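Aspartokinase 1, chloroplastic (Arabidopsis thaliana, PDB 2CDQ) catalyses the ATP-dependent phosphorylation of L-aspartate to 4-phospho-L-aspartate, the first step of the aspartate-family pathway, under allosteric control by lysine and S-adenosylmethionine. Local coordinates at residues R138-T152 and T213-T227. Residues are numbered along the deposited sequence; the frame is centred on the assembly and turned at random.
Sequences RTRDYLVSFGECLST and TGFLGKGWKTGAVTT. With LYS (lysine), chain D.
Two hydrogen bonds tie Asp-141 to Thr-227, joining helix 137-161 to the antiparallel hairpin of strands 209-219 and 225-227 in the amino acid kinase domain. The backbone N of Thr-227 donates to Asp-141 OD2 (2.6 Å, N-H...O angle 156°), and Thr-227 OG1 donates to Asp-141 OD1 at 2.8 Å. Both donors stand out of the carboxylate plane, the amide by 61°, so the carboxylate is gripped through both oxygens without lying flat against the strand. With chi1 of Thr-227 at 59°, OG1 is turned to the helix while CG2 packs on Val-144 CG2.

Apolar contacts continue along the helix. Ser-145 CB lies 3.6 Å from Val-225 CG1 and 3.8 Å from Leu-216 CD2, and its hydroxyl is turned back within the helix to Tyr-142 O, bonding in the carbonyl plane. Val-225 CG2 meets the edge of the Tyr-142 ring, whose hydroxyl bonds to Glu-121. Toward the hairpin turn, the extended chain of Arg-138 carries its guanidinium out until one face rests on Ala-224 CB, 3.6 Å from NH2.

Around the ligand, Glu-148 CB packs on Thr-213 CB (3.7 Å), and a bend at chi2 brings the carboxylate beside Phe-215, OE1 near the ring edge. The same OE1 accepts a hydrogen bond from N of the bound lysine. The Phe-215 ring is sandwiched, with Thr-227 CB over the centre of one face and lysine CD over the other.

Glu-148 is a substrate-binding residue, and here it holds the amino group of a lysine. The carboxylate–amine pairing, beside an aromatic face covering the aliphatic chain, is consistent with a pocket suited to the amino group of an amino acid such as aspartate.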
loop_
_atom_site.group_PDB
_atom_site.type_symbol
_atom_site.label_atom_id
_atom_site.label_comp_id
_atom_site.label_asym_id
_atom_site.label_seq_id
_atom_site.Cartn_x
_atom_site.Cartn_y
_atom_site.Cartn_z
ATOM N N ARG A 138 1.316 12.608 -30.957
ATOM C CA ARG A 138 1.767 12.118 -32.259
ATOM C C ARG A 138 2.934 12.968 -32.796
ATOM O O ARG A 138 3.926 12.422 -33.292
ATOM C CB ARG A 138 0.603 12.090 -33.261
ATOM C CG ARG A 138 0.954 11.512 -34.627
ATOM C CD ARG A 138 0.000 12.000 -35.707
ATOM N NE ARG A 138 0.235 11.325 -36.987
ATOM C CZ ARG A 138 -0.501 10.319 -37.466
ATOM N NH1 ARG A 138 -1.543 9.848 -36.783
ATOM N NH2 ARG A 138 -0.196 9.781 -38.640
ATOM N N THR A 139 2.812 14.292 -32.691
ATOM C CA THR A 139 3.853 15.204 -33.162
ATOM C C THR A 139 5.079 15.085 -32.268
ATOM O O THR A 139 6.215 15.040 -32.751
ATOM C CB THR A 139 3.366 16.678 -33.195
ATOM O OG1 THR A 139 2.238 16.794 -34.073
ATOM C CG2 THR A 139 4.475 17.609 -33.680
ATOM N N ARG A 140 4.824 15.018 -30.964
ATOM C CA ARG A 140 5.862 14.902 -29.948
ATOM C C ARG A 140 6.796 13.732 -30.259
ATOM O O ARG A 140 8.017 13.865 -30.156
ATOM C CB ARG A 140 5.217 14.751 -28.566
ATOM C CG ARG A 140 6.150 14.996 -27.389
ATOM C CD ARG A 140 5.412 14.909 -26.046
ATOM N NE ARG A 140 4.624 16.115 -25.782
ATOM C CZ ARG A 140 4.997 17.096 -24.964
ATOM N NH1 ARG A 140 6.149 17.019 -24.305
ATOM N NH2 ARG A 140 4.215 18.156 -24.799
ATOM N N ASP A 141 6.220 12.603 -30.666
ATOM C CA ASP A 141 7.008 11.445 -31.083
ATOM C C ASP A 141 7.839 11.700 -32.338
ATOM O O ASP A 141 8.986 11.253 -32.428
ATOM C CB ASP A 141 6.115 10.231 -31.300
ATOM C CG ASP A 141 6.035 9.347 -30.079
ATOM O OD1 ASP A 141 6.240 9.849 -28.957
ATOM O OD2 ASP A 141 5.769 8.143 -30.248
ATOM N N TYR A 142 7.258 12.410 -33.303
ATOM C CA TYR A 142 7.971 12.747 -34.530
ATOM C C TYR A 142 9.140 13.679 -34.219
ATOM O O TYR A 142 10.263 13.443 -34.663
ATOM C CB TYR A 142 7.017 13.368 -35.564
ATOM C CG TYR A 142 7.655 13.637 -36.913
ATOM C CD1 TYR A 142 8.005 12.586 -37.766
ATOM C CD2 TYR A 142 7.905 14.941 -37.337
ATOM C CE1 TYR A 142 8.598 12.829 -39.005
ATOM C CE2 TYR A 142 8.492 15.197 -38.570
ATOM C CZ TYR A 142 8.839 14.138 -39.399
ATOM O OH TYR A 142 9.424 14.392 -40.623
ATOM N N LEU A 143 8.860 14.713 -33.426
ATOM C CA LEU A 143 9.851 15.694 -32.995
ATOM C C LEU A 143 11.090 15.012 -32.402
ATOM O O LEU A 143 12.203 15.198 -32.909
ATOM C CB LEU A 143 9.224 16.651 -31.978
ATOM C CG LEU A 143 9.658 18.116 -31.837
ATOM C CD1 LEU A 143 9.078 18.691 -30.559
ATOM C CD2 LEU A 143 11.160 18.308 -31.830
ATOM N N VAL A 144 10.903 14.205 -31.357
ATOM C CA VAL A 144 12.049 13.564 -30.703
ATOM C C VAL A 144 12.778 12.545 -31.595
ATOM O O VAL A 144 13.946 12.241 -31.343
ATOM C CB VAL A 144 11.726 12.950 -29.294
ATOM C CG1 VAL A 144 10.704 13.783 -28.542
ATOM C CG2 VAL A 144 11.271 11.519 -29.398
ATOM N N SER A 145 12.107 12.041 -32.637
ATOM C CA SER A 145 12.709 11.044 -33.533
ATOM C C SER A 145 13.939 11.598 -34.255
ATOM O O SER A 145 14.849 10.849 -34.608
ATOM C CB SER A 145 11.686 10.486 -34.536
ATOM O OG SER A 145 11.489 11.341 -35.658
ATOM N N PHE A 146 13.963 12.913 -34.448
ATOM C CA PHE A 146 15.104 13.595 -35.052
ATOM C C PHE A 146 16.392 13.345 -34.290
ATOM O O PHE A 146 17.461 13.257 -34.884
ATOM C CB PHE A 146 14.840 15.092 -35.132
ATOM C CG PHE A 146 13.971 15.484 -36.282
ATOM C CD1 PHE A 146 14.533 15.871 -37.490
ATOM C CD2 PHE A 146 12.588 15.461 -36.163
ATOM C CE1 PHE A 146 13.735 16.237 -38.552
ATOM C CE2 PHE A 146 11.784 15.819 -37.227
ATOM C CZ PHE A 146 12.357 16.208 -38.424
ATOM N N GLY A 147 16.280 13.230 -32.973
ATOM C CA GLY A 147 17.432 12.994 -32.124
ATOM C C GLY A 147 18.252 11.807 -32.567
ATOM O O GLY A 147 19.398 11.965 -32.972
ATOM N N GLU A 148 17.656 10.622 -32.497
ATOM C CA GLU A 148 18.337 9.378 -32.856
ATOM C C GLU A 148 18.581 9.273 -34.356
ATOM O O GLU A 148 19.533 8.624 -34.787
ATOM C CB GLU A 148 17.550 8.157 -32.374
ATOM C CG GLU A 148 17.452 8.015 -30.857
ATOM C CD GLU A 148 16.470 8.993 -30.219
ATOM O OE1 GLU A 148 16.474 9.104 -28.976
ATOM O OE2 GLU A 148 15.697 9.652 -30.947
ATOM N N CYS A 149 17.725 9.916 -35.146
ATOM C CA CYS A 149 17.911 9.940 -36.592
ATOM C C CYS A 149 19.182 10.681 -36.979
ATOM O O CYS A 149 19.905 10.251 -37.880
ATOM C CB CYS A 149 16.700 10.546 -37.288
ATOM S SG CYS A 149 15.288 9.440 -37.270
ATOM N N LEU A 150 19.449 11.791 -36.291
ATOM C CA LEU A 150 20.688 12.524 -36.470
ATOM C C LEU A 150 21.846 11.704 -35.921
ATOM O O LEU A 150 22.810 11.405 -36.632
ATOM C CB LEU A 150 20.612 13.866 -35.760
ATOM C CG LEU A 150 19.760 14.941 -36.416
ATOM C CD1 LEU A 150 19.437 16.011 -35.396
ATOM C CD2 LEU A 150 20.466 15.544 -37.612
ATOM N N SER A 151 21.720 11.323 -34.654
ATOM C CA SER A 151 22.746 10.596 -33.923
ATOM C C SER A 151 23.333 9.426 -34.711
ATOM O O SER A 151 24.535 9.393 -34.975
ATOM C CB SER A 151 22.164 10.102 -32.606
ATOM O OG SER A 151 23.120 9.351 -31.890
ATOM N N THR A 152 22.479 8.475 -35.084
ATOM C CA THR A 152 22.913 7.291 -35.827
ATOM C C THR A 152 23.606 7.618 -37.153
ATOM O O THR A 152 24.633 7.017 -37.471
ATOM C CB THR A 152 21.752 6.303 -36.084
ATOM O OG1 THR A 152 20.583 7.019 -36.513
ATOM C CG2 THR A 152 21.439 5.526 -34.824
ATOM N N THR A 213 18.703 3.317 -34.479
ATOM C CA THR A 213 18.046 4.297 -33.611
ATOM C C THR A 213 17.363 3.569 -32.456
ATOM O O THR A 213 16.791 2.495 -32.650
ATOM C CB THR A 213 16.973 5.082 -34.372
ATOM O OG1 THR A 213 15.981 4.171 -34.850
ATOM C CG2 THR A 213 17.574 5.839 -35.547
ATOM N N GLY A 214 17.393 4.165 -31.269
ATOM C CA GLY A 214 17.075 3.423 -30.062
ATOM C C GLY A 214 15.679 3.591 -29.504
ATOM O O GLY A 214 15.100 2.661 -28.938
ATOM N N PHE A 215 15.120 4.774 -29.653
ATOM C CA PHE A 215 13.946 5.122 -28.865
ATOM C C PHE A 215 12.664 4.942 -29.698
ATOM O O PHE A 215 11.573 5.305 -29.263
ATOM C CB PHE A 215 14.156 6.560 -28.359
ATOM C CG PHE A 215 13.207 7.006 -27.291
ATOM C CD1 PHE A 215 12.502 6.101 -26.515
ATOM C CD2 PHE A 215 13.051 8.367 -27.042
ATOM C CE1 PHE A 215 11.631 6.550 -25.528
ATOM C CE2 PHE A 215 12.195 8.821 -26.060
ATOM C CZ PHE A 215 11.483 7.916 -25.300
ATOM N N LEU A 216 12.800 4.326 -30.872
ATOM C CA LEU A 216 11.801 4.480 -31.932
ATOM C C LEU A 216 11.124 3.212 -32.453
ATOM O O LEU A 216 11.696 2.117 -32.426
ATOM C CB LEU A 216 12.407 5.251 -33.110
ATOM C CG LEU A 216 13.161 6.544 -32.808
ATOM C CD1 LEU A 216 13.731 7.115 -34.093
ATOM C CD2 LEU A 216 12.271 7.563 -32.111
ATOM N N GLY A 217 9.896 3.396 -32.938
ATOM C CA GLY A 217 9.104 2.339 -33.563
ATOM C C GLY A 217 8.084 2.909 -34.538
ATOM O O GLY A 217 7.963 4.132 -34.685
ATOM N N LYS A 218 7.358 2.017 -35.211
ATOM C CA LYS A 218 6.324 2.413 -36.168
ATOM C C LYS A 218 4.963 1.847 -35.768
ATOM O O LYS A 218 4.826 0.638 -35.524
ATOM C CB LYS A 218 6.695 1.969 -37.591
ATOM C CG LYS A 218 5.831 2.600 -38.691
ATOM C CD LYS A 218 6.403 2.375 -40.092
ATOM C CE LYS A 218 6.036 1.001 -40.639
ATOM N NZ LYS A 218 6.597 0.788 -42.001
ATOM N N GLY A 219 3.966 2.731 -35.703
ATOM C CA GLY A 219 2.598 2.346 -35.361
ATOM C C GLY A 219 2.009 1.372 -36.364
ATOM O O GLY A 219 2.262 1.485 -37.565
ATOM N N TRP A 220 1.227 0.412 -35.869
ATOM C CA TRP A 220 0.615 -0.614 -36.712
ATOM C C TRP A 220 -0.368 -0.017 -37.726
ATOM O O TRP A 220 -0.246 -0.267 -38.926
ATOM C CB TRP A 220 -0.045 -1.699 -35.842
ATOM C CG TRP A 220 -0.757 -2.841 -36.575
ATOM C CD1 TRP A 220 -2.011 -3.327 -36.299
ATOM C CD2 TRP A 220 -0.257 -3.636 -37.673
ATOM N NE1 TRP A 220 -2.320 -4.363 -37.152
ATOM C CE2 TRP A 220 -1.267 -4.573 -38.006
ATOM C CE3 TRP A 220 0.942 -3.644 -38.412
ATOM C CZ2 TRP A 220 -1.116 -5.513 -39.045
ATOM C CZ3 TRP A 220 1.092 -4.581 -39.451
ATOM C CH2 TRP A 220 0.066 -5.500 -39.750
ATOM N N LYS A 221 -1.310 0.796 -37.253
ATOM C CA LYS A 221 -2.368 1.318 -38.123
ATOM C C LYS A 221 -2.248 2.801 -38.518
ATOM O O LYS A 221 -3.035 3.292 -39.330
ATOM C CB LYS A 221 -3.762 0.984 -37.563
ATOM C CG LYS A 221 -4.042 1.455 -36.132
ATOM C CD LYS A 221 -5.251 0.723 -35.533
ATOM C CE LYS A 221 -6.549 1.044 -36.286
ATOM N NZ LYS A 221 -7.682 0.162 -35.893
ATOM N N THR A 222 -1.266 3.504 -37.960
ATOM C CA THR A 222 -0.986 4.883 -38.379
ATOM C C THR A 222 0.186 4.934 -39.348
ATOM O O THR A 222 0.271 5.836 -40.186
ATOM C CB THR A 222 -0.658 5.817 -37.191
ATOM O OG1 THR A 222 0.258 5.160 -36.303
ATOM C CG2 THR A 222 -1.918 6.209 -36.432
ATOM N N GLY A 223 1.089 3.963 -39.217
ATOM C CA GLY A 223 2.348 3.951 -39.961
ATOM C C GLY A 223 3.291 5.047 -39.498
ATOM O O GLY A 223 4.341 5.255 -40.098
ATOM N N ALA A 224 2.909 5.732 -38.417
ATOM C CA ALA A 224 3.608 6.920 -37.922
ATOM C C ALA A 224 4.715 6.605 -36.902
ATOM O O ALA A 224 4.653 5.599 -36.184
ATOM C CB ALA A 224 2.600 7.915 -37.339
ATOM N N VAL A 225 5.721 7.478 -36.851
ATOM C CA VAL A 225 6.878 7.292 -35.974
ATOM C C VAL A 225 6.457 7.280 -34.506
ATOM O O VAL A 225 5.643 8.098 -34.066
ATOM C CB VAL A 225 7.971 8.367 -36.215
ATOM C CG1 VAL A 225 9.222 8.043 -35.416
ATOM C CG2 VAL A 225 8.312 8.468 -37.706
ATOM N N THR A 226 7.025 6.343 -33.759
ATOM C CA THR A 226 6.632 6.102 -32.383
ATOM C C THR A 226 7.852 5.985 -31.464
ATOM O O THR A 226 8.882 5.457 -31.876
ATOM C CB THR A 226 5.764 4.822 -32.320
ATOM O OG1 THR A 226 4.382 5.183 -32.405
ATOM C CG2 THR A 226 5.991 4.054 -31.041
ATOM N N THR A 227 7.736 6.485 -30.233
ATOM C CA THR A 227 8.761 6.256 -29.205
ATOM C C THR A 227 8.329 5.166 -28.232
ATOM O O THR A 227 7.147 5.037 -27.925
ATOM C CB THR A 227 9.136 7.531 -28.415
ATOM O OG1 THR A 227 7.977 8.063 -27.768
ATOM C CG2 THR A 227 9.732 8.572 -29.329
HETATM N N LYS D . 17.599 9.059 -26.753
HETATM C CA LYS D . 17.433 9.651 -25.394
HETATM C C LYS D . 18.770 9.726 -24.632
HETATM O O LYS D . 19.729 10.327 -25.124
HETATM C CB LYS D . 16.362 8.887 -24.605
HETATM C CG LYS D . 16.471 7.364 -24.694
HETATM C CD LYS D . 15.564 6.683 -23.685
HETATM C CE LYS D . 16.071 6.858 -22.259
HETATM N NZ LYS D . 15.164 6.205 -21.279
HETATM O OXT LYS D . 18.953 9.208 -23.525
#